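Local coordinates for DNA replication licensing factor MCM related protein (Thermoplasma acidophilum, PDB 4ME3) that forms the N-terminal, zinc-binding part of an archaeal MCM protein, a probable replicative helicase thought to bind single-stranded DNA and unwind it using ATP, at residues N133-C147 / F183-K197. Residues are numbered along the deposited sequence; the frame is centred on the assembly and turned at random.
With ZN (zinc ion), chain B.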
loop_
_atom_site.group_PDB
_atom_site.type_symbol
_atom_site.label_atom_id
_atom_site.label_comp_id
_atom_site.label_asym_id
_atom_site.label_seq_id
_atom_site.Cartn_x
_atom_site.Cartn_y
_atom_site.Cartn_z
ATOM N N ASN A 133 12.998 10.007 -12.082
ATOM C CA ASN A 133 12.031 10.078 -10.999
ATOM C C ASN A 133 11.181 11.329 -11.132
ATOM O O ASN A 133 11.605 12.323 -11.724
ATOM C CB ASN A 133 12.720 10.014 -9.633
ATOM C CG ASN A 133 13.636 11.193 -9.379
ATOM O OD1 ASN A 133 13.444 12.277 -9.925
ATOM N ND2 ASN A 133 14.639 10.985 -8.538
ATOM N N THR A 134 9.966 11.263 -10.608
ATOM C CA THR A 134 9.092 12.419 -10.590
ATOM C C THR A 134 9.389 13.235 -9.347
ATOM O O THR A 134 10.163 12.822 -8.483
ATOM C CB THR A 134 7.609 12.017 -10.536
ATOM O OG1 THR A 134 7.342 11.341 -9.300
ATOM C CG2 THR A 134 7.244 11.115 -11.704
ATOM N N GLU A 135 8.774 14.406 -9.261
ATOM C CA GLU A 135 8.736 15.127 -8.008
ATOM C C GLU A 135 7.983 14.267 -7.001
ATOM O O GLU A 135 7.271 13.327 -7.374
ATOM C CB GLU A 135 8.032 16.478 -8.178
ATOM C CG GLU A 135 6.519 16.396 -8.382
ATOM C CD GLU A 135 6.121 16.040 -9.804
ATOM O OE1 GLU A 135 7.018 15.822 -10.648
ATOM O OE2 GLU A 135 4.903 15.979 -10.081
ATOM N N VAL A 136 8.148 14.575 -5.724
ATOM C CA VAL A 136 7.313 13.973 -4.699
ATOM C C VAL A 136 6.035 14.796 -4.583
ATOM O O VAL A 136 6.091 15.997 -4.315
ATOM C CB VAL A 136 8.029 13.933 -3.345
ATOM C CG1 VAL A 136 7.101 13.383 -2.276
ATOM C CG2 VAL A 136 9.296 13.097 -3.436
ATOM N N PHE A 137 4.888 14.159 -4.799
ATOM C CA PHE A 137 3.614 14.874 -4.806
ATOM C C PHE A 137 2.606 14.224 -3.868
ATOM O O PHE A 137 2.728 13.044 -3.537
ATOM C CB PHE A 137 3.050 14.943 -6.224
ATOM C CG PHE A 137 2.755 13.602 -6.825
ATOM C CD1 PHE A 137 3.748 12.881 -7.464
ATOM C CD2 PHE A 137 1.480 13.063 -6.755
ATOM C CE1 PHE A 137 3.477 11.640 -8.020
ATOM C CE2 PHE A 137 1.202 11.830 -7.309
ATOM C CZ PHE A 137 2.203 11.117 -7.942
ATOM N N PRO A 138 1.608 15.000 -3.421
ATOM C CA PRO A 138 0.632 14.457 -2.475
ATOM C C PRO A 138 -0.510 13.718 -3.165
ATOM O O PRO A 138 -0.994 14.142 -4.212
ATOM C CB PRO A 138 0.106 15.707 -1.770
ATOM C CG PRO A 138 0.173 16.758 -2.822
ATOM C CD PRO A 138 1.392 16.437 -3.664
ATOM N N LYS A 139 -0.925 12.609 -2.565
ATOM C CA LYS A 139 -2.074 11.856 -3.038
ATOM C C LYS A 139 -3.058 11.686 -1.891
ATOM O O LYS A 139 -2.672 11.370 -0.768
ATOM C CB LYS A 139 -1.646 10.485 -3.564
ATOM C CG LYS A 139 -2.801 9.504 -3.746
ATOM C CD LYS A 139 -2.319 8.064 -3.708
ATOM C CE LYS A 139 -3.412 7.128 -3.206
ATOM N NZ LYS A 139 -2.875 5.778 -2.876
ATOM N N LEU A 140 -4.332 11.904 -2.186
ATOM C CA LEU A 140 -5.391 11.735 -1.207
ATOM C C LEU A 140 -5.436 10.278 -0.753
ATOM O O LEU A 140 -5.525 9.372 -1.582
ATOM C CB LEU A 140 -6.719 12.144 -1.844
ATOM C CG LEU A 140 -7.948 12.271 -0.954
ATOM C CD1 LEU A 140 -7.722 13.302 0.134
ATOM C CD2 LEU A 140 -9.145 12.641 -1.818
ATOM N N LYS A 141 -5.364 10.053 0.557
ATOM C CA LYS A 141 -5.320 8.694 1.093
ATOM C C LYS A 141 -6.566 8.378 1.905
ATOM O O LYS A 141 -7.255 7.391 1.642
ATOM C CB LYS A 141 -4.071 8.492 1.950
ATOM C CG LYS A 141 -3.918 7.077 2.495
ATOM C CD LYS A 141 -3.772 6.057 1.373
ATOM C CE LYS A 141 -3.632 4.643 1.917
ATOM N NZ LYS A 141 -2.431 4.482 2.786
ATOM N N ASN A 142 -6.848 9.204 2.906
ATOM C CA ASN A 142 -8.104 9.094 3.635
ATOM C C ASN A 142 -8.902 10.371 3.422
ATOM O O ASN A 142 -8.563 11.422 3.966
ATOM C CB ASN A 142 -7.862 8.846 5.122
ATOM C CG ASN A 142 -9.087 8.294 5.823
ATOM O OD1 ASN A 142 -9.992 7.754 5.181
ATOM N ND2 ASN A 142 -9.126 8.424 7.142
ATOM N N ALA A 143 -9.952 10.273 2.615
ATOM C CA ALA A 143 -10.699 11.448 2.175
ATOM C C ALA A 143 -11.885 11.748 3.078
ATOM O O ALA A 143 -12.718 10.881 3.333
ATOM C CB ALA A 143 -11.171 11.255 0.749
ATOM N N ALA A 144 -11.967 12.994 3.538
ATOM C CA ALA A 144 -13.094 13.456 4.338
ATOM C C ALA A 144 -14.214 13.964 3.434
ATOM O O ALA A 144 -13.989 14.827 2.591
ATOM C CB ALA A 144 -12.646 14.566 5.281
ATOM N N PHE A 145 -15.419 13.432 3.621
ATOM C CA PHE A 145 -16.584 13.870 2.859
ATOM C C PHE A 145 -17.661 14.420 3.787
ATOM O O PHE A 145 -18.056 13.763 4.748
ATOM C CB PHE A 145 -17.155 12.712 2.040
ATOM C CG PHE A 145 -16.307 12.321 0.864
ATOM C CD1 PHE A 145 -16.437 12.976 -0.349
ATOM C CD2 PHE A 145 -15.384 11.295 0.968
ATOM C CE1 PHE A 145 -15.661 12.616 -1.433
ATOM C CE2 PHE A 145 -14.607 10.931 -0.113
ATOM C CZ PHE A 145 -14.746 11.595 -1.314
ATOM N N GLU A 146 -18.142 15.624 3.491
ATOM C CA GLU A 146 -19.162 16.255 4.321
ATOM C C GLU A 146 -20.563 16.009 3.773
ATOM O O GLU A 146 -20.844 16.285 2.604
ATOM C CB GLU A 146 -18.901 17.759 4.440
ATOM C CG GLU A 146 -19.969 18.500 5.229
ATOM C CD GLU A 146 -19.655 19.974 5.400
ATOM O OE1 GLU A 146 -18.562 20.409 4.978
ATOM O OE2 GLU A 146 -20.505 20.700 5.957
ATOM N N CYS A 147 -21.436 15.486 4.630
ATOM C CA CYS A 147 -22.811 15.170 4.255
ATOM C C CYS A 147 -23.629 16.441 4.053
ATOM O O CYS A 147 -23.623 17.330 4.901
ATOM C CB CYS A 147 -23.462 14.308 5.341
ATOM S SG CYS A 147 -25.217 13.962 5.065
ATOM N N PHE A 183 -22.218 14.548 -1.288
ATOM C CA PHE A 183 -21.056 14.666 -0.416
ATOM C C PHE A 183 -20.043 15.672 -0.952
ATOM O O PHE A 183 -19.744 15.693 -2.146
ATOM C CB PHE A 183 -20.392 13.302 -0.240
ATOM C CG PHE A 183 -21.218 12.325 0.548
ATOM C CD1 PHE A 183 -21.215 12.355 1.933
ATOM C CD2 PHE A 183 -21.995 11.378 -0.094
ATOM C CE1 PHE A 183 -21.972 11.459 2.661
ATOM C CE2 PHE A 183 -22.756 10.477 0.630
ATOM C CZ PHE A 183 -22.743 10.519 2.009
ATOM N N LYS A 184 -19.523 16.503 -0.056
ATOM C CA LYS A 184 -18.531 17.511 -0.412
ATOM C C LYS A 184 -17.162 17.121 0.131
ATOM O O LYS A 184 -16.981 17.012 1.338
ATOM C CB LYS A 184 -18.939 18.870 0.159
ATOM C CG LYS A 184 -17.964 19.997 -0.151
ATOM C CD LYS A 184 -18.447 21.329 0.407
ATOM C CE LYS A 184 -18.206 21.427 1.906
ATOM N NZ LYS A 184 -18.710 22.704 2.486
ATOM N N LEU A 185 -16.201 16.913 -0.766
ATOM C CA LEU A 185 -14.837 16.584 -0.367
ATOM C C LEU A 185 -14.217 17.741 0.415
ATOM O O LEU A 185 -14.322 18.902 0.015
ATOM C CB LEU A 185 -13.987 16.261 -1.602
ATOM C CG LEU A 185 -12.524 15.867 -1.364
ATOM C CD1 LEU A 185 -12.424 14.545 -0.619
ATOM C CD2 LEU A 185 -11.776 15.789 -2.686
ATOM N N ARG A 186 -13.578 17.413 1.534
ATOM C CA ARG A 186 -12.934 18.405 2.388
ATOM C C ARG A 186 -11.441 18.104 2.499
ATOM O O ARG A 186 -11.007 17.437 3.439
ATOM C CB ARG A 186 -13.558 18.383 3.781
ATOM C CG ARG A 186 -15.057 18.609 3.797
ATOM C CD ARG A 186 -15.405 20.044 3.437
ATOM N NE ARG A 186 -14.734 20.997 4.316
ATOM C CZ ARG A 186 -15.128 21.283 5.553
ATOM N NH1 ARG A 186 -16.194 20.689 6.074
ATOM N NH2 ARG A 186 -14.450 22.165 6.276
ATOM N N PRO A 187 -10.648 18.603 1.542
ATOM C CA PRO A 187 -9.213 18.297 1.492
ATOM C C PRO A 187 -8.462 18.663 2.772
ATOM O O PRO A 187 -7.583 17.918 3.205
ATOM C CB PRO A 187 -8.716 19.149 0.318
ATOM C CG PRO A 187 -9.921 19.374 -0.527
ATOM C CD PRO A 187 -11.062 19.480 0.434
ATOM N N ASN A 188 -8.801 19.793 3.381
ATOM C CA ASN A 188 -8.071 20.247 4.560
ATOM C C ASN A 188 -8.310 19.367 5.789
ATOM O O ASN A 188 -7.568 19.452 6.765
ATOM C CB ASN A 188 -8.404 21.708 4.870
ATOM C CG ASN A 188 -7.934 22.652 3.779
ATOM O OD1 ASN A 188 -7.125 22.278 2.929
ATOM N ND2 ASN A 188 -8.434 23.882 3.800
ATOM N N LEU A 189 -9.337 18.522 5.732
ATOM C CA LEU A 189 -9.632 17.590 6.817
ATOM C C LEU A 189 -9.263 16.158 6.432
ATOM O O LEU A 189 -9.555 15.210 7.164
ATOM C CB LEU A 189 -11.116 17.648 7.177
ATOM C CG LEU A 189 -11.611 18.974 7.755
ATOM C CD1 LEU A 189 -13.125 18.982 7.825
ATOM C CD2 LEU A 189 -11.009 19.209 9.130
ATOM N N SER A 190 -8.625 16.012 5.278
ATOM C CA SER A 190 -8.264 14.702 4.763
ATOM C C SER A 190 -6.789 14.423 5.016
ATOM O O SER A 190 -6.015 15.333 5.317
ATOM C CB SER A 190 -8.553 14.633 3.261
ATOM O OG SER A 190 -9.917 14.907 2.988
ATOM N N GLU A 191 -6.406 13.158 4.893
ATOM C CA GLU A 191 -5.009 12.773 5.020
ATOM C C GLU A 191 -4.400 12.481 3.657
ATOM O O GLU A 191 -4.957 11.721 2.870
ATOM C CB GLU A 191 -4.872 11.553 5.932
ATOM C CG GLU A 191 -5.025 11.884 7.407
ATOM C CD GLU A 191 -4.037 12.942 7.864
ATOM O OE1 GLU A 191 -2.820 12.654 7.868
ATOM O OE2 GLU A 191 -4.473 14.064 8.210
ATOM N N PHE A 192 -3.256 13.100 3.389
ATOM C CA PHE A 192 -2.502 12.857 2.166
ATOM C C PHE A 192 -1.215 12.112 2.473
ATOM O O PHE A 192 -0.681 12.200 3.585
ATOM C CB PHE A 192 -2.137 14.179 1.496
ATOM C CG PHE A 192 -3.320 14.987 1.054
ATOM C CD1 PHE A 192 -3.964 15.830 1.939
ATOM C CD2 PHE A 192 -3.780 14.908 -0.246
ATOM C CE1 PHE A 192 -5.049 16.579 1.537
ATOM C CE2 PHE A 192 -4.867 15.658 -0.657
ATOM C CZ PHE A 192 -5.501 16.492 0.240
ATOM N N ILE A 193 -0.706 11.393 1.478
ATOM C CA ILE A 193 0.600 10.764 1.580
ATOM C C ILE A 193 1.470 11.163 0.392
ATOM O O ILE A 193 0.960 11.475 -0.687
ATOM C CB ILE A 193 0.497 9.224 1.633
ATOM C CG1 ILE A 193 -0.190 8.694 0.374
ATOM C CG2 ILE A 193 -0.256 8.786 2.877
ATOM C CD1 ILE A 193 -0.191 7.181 0.272
ATOM N N ASP A 194 2.780 11.163 0.609
ATOM C CA ASP A 194 3.749 11.417 -0.442
ATOM C C ASP A 194 3.733 10.277 -1.444
ATOM O O ASP A 194 3.600 9.110 -1.065
ATOM C CB ASP A 194 5.155 11.519 0.143
ATOM C CG ASP A 194 5.336 12.729 1.043
ATOM O OD1 ASP A 194 4.836 13.819 0.690
ATOM O OD2 ASP A 194 5.992 12.585 2.098
ATOM N N VAL A 195 3.882 10.621 -2.715
ATOM C CA VAL A 195 4.009 9.628 -3.777
ATOM C C VAL A 195 5.103 10.070 -4.732
ATOM O O VAL A 195 5.280 11.262 -4.985
ATOM C CB VAL A 195 2.699 9.456 -4.562
ATOM C CG1 VAL A 195 2.858 8.389 -5.648
ATOM C CG2 VAL A 195 1.553 9.099 -3.628
ATOM N N GLN A 196 5.843 9.106 -5.260
ATOM C CA GLN A 196 6.860 9.395 -6.253
ATOM C C GLN A 196 6.915 8.225 -7.219
ATOM O O GLN A 196 6.831 7.073 -6.800
ATOM C CB GLN A 196 8.217 9.583 -5.578
ATOM C CG GLN A 196 9.336 9.978 -6.522
ATOM C CD GLN A 196 10.656 10.157 -5.810
ATOM O OE1 GLN A 196 10.994 9.400 -4.897
ATOM N NE2 GLN A 196 11.419 11.163 -6.223
ATOM N N LYS A 197 7.035 8.517 -8.508
ATOM C CA LYS A 197 7.242 7.461 -9.491
ATOM C C LYS A 197 8.708 7.435 -9.873
ATOM O O LYS A 197 9.331 8.481 -10.066
ATOM C CB LYS A 197 6.372 7.665 -10.729
ATOM C CG LYS A 197 4.899 7.854 -10.423
ATOM C CD LYS A 197 4.058 7.715 -11.677
ATOM C CE LYS A 197 2.587 7.950 -11.390
ATOM N NZ LYS A 197 1.765 7.851 -12.629
HETATM ZN ZN ZN B . -25.390 12.771 7.072
#
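The carbonyl oxygen of Glu191 is gripped by two successive amides of the facing strand: Lys141 N lies 2.9 Å from Glu191 O and in its carbonyl plane, while Asn142 N reaches the same oxygen tilted from that plane. This is a classic beta bulge, and it shifts the antiparallel register by one where the chain turns a corner at Asn142. Beyond it, Ser190 stands in for a backbone partner. Its OG takes the N-H of Ala144 at 2.9 Å, almost straight at 177°, and donates to Arg186 O from above the carbonyl plane, while Leu189 N approaches that oxygen from the opposite face. Strand pairing then resumes at Phe145 and Leu185, and Leu185 CD1 sits over one face of the Phe145 ring, 4.1 Å from its centroid.

In the layout of MCM N-terminal domains, the bulge probably marks where the OB-fold sheet gives way to the zinc-binding subdomain. At the far end Cys147 SG binds zinc at 2.3 Å, with Cys150, Cys169 and Cys172 completing the site. Next to it, the extended Glu146 places OE1 between Lys184 and Arg186 in a salt-bridge network.

Toward the OB fold, Leu140 CD1 lies over the Phe192 ring. With CG between the backbone N and the carbonyl carbon (chi1 62°), the Phe137 ring leans across to the facing strand, where Val195 CB covers one of its faces. Thr134 OG1 accepts from Lys197 N at 2.9 Å and donates to Glu135 O. A valine at this threonine would probably leave the Lys197 amide without its acceptor and Glu135 O without its hydroxyl donor. Gln196, fully extended, carries NE2 to Thr134 O, 3.1 Å away and in the plane of the Gln196 amide, as its OE1 accepts from Gly226 N.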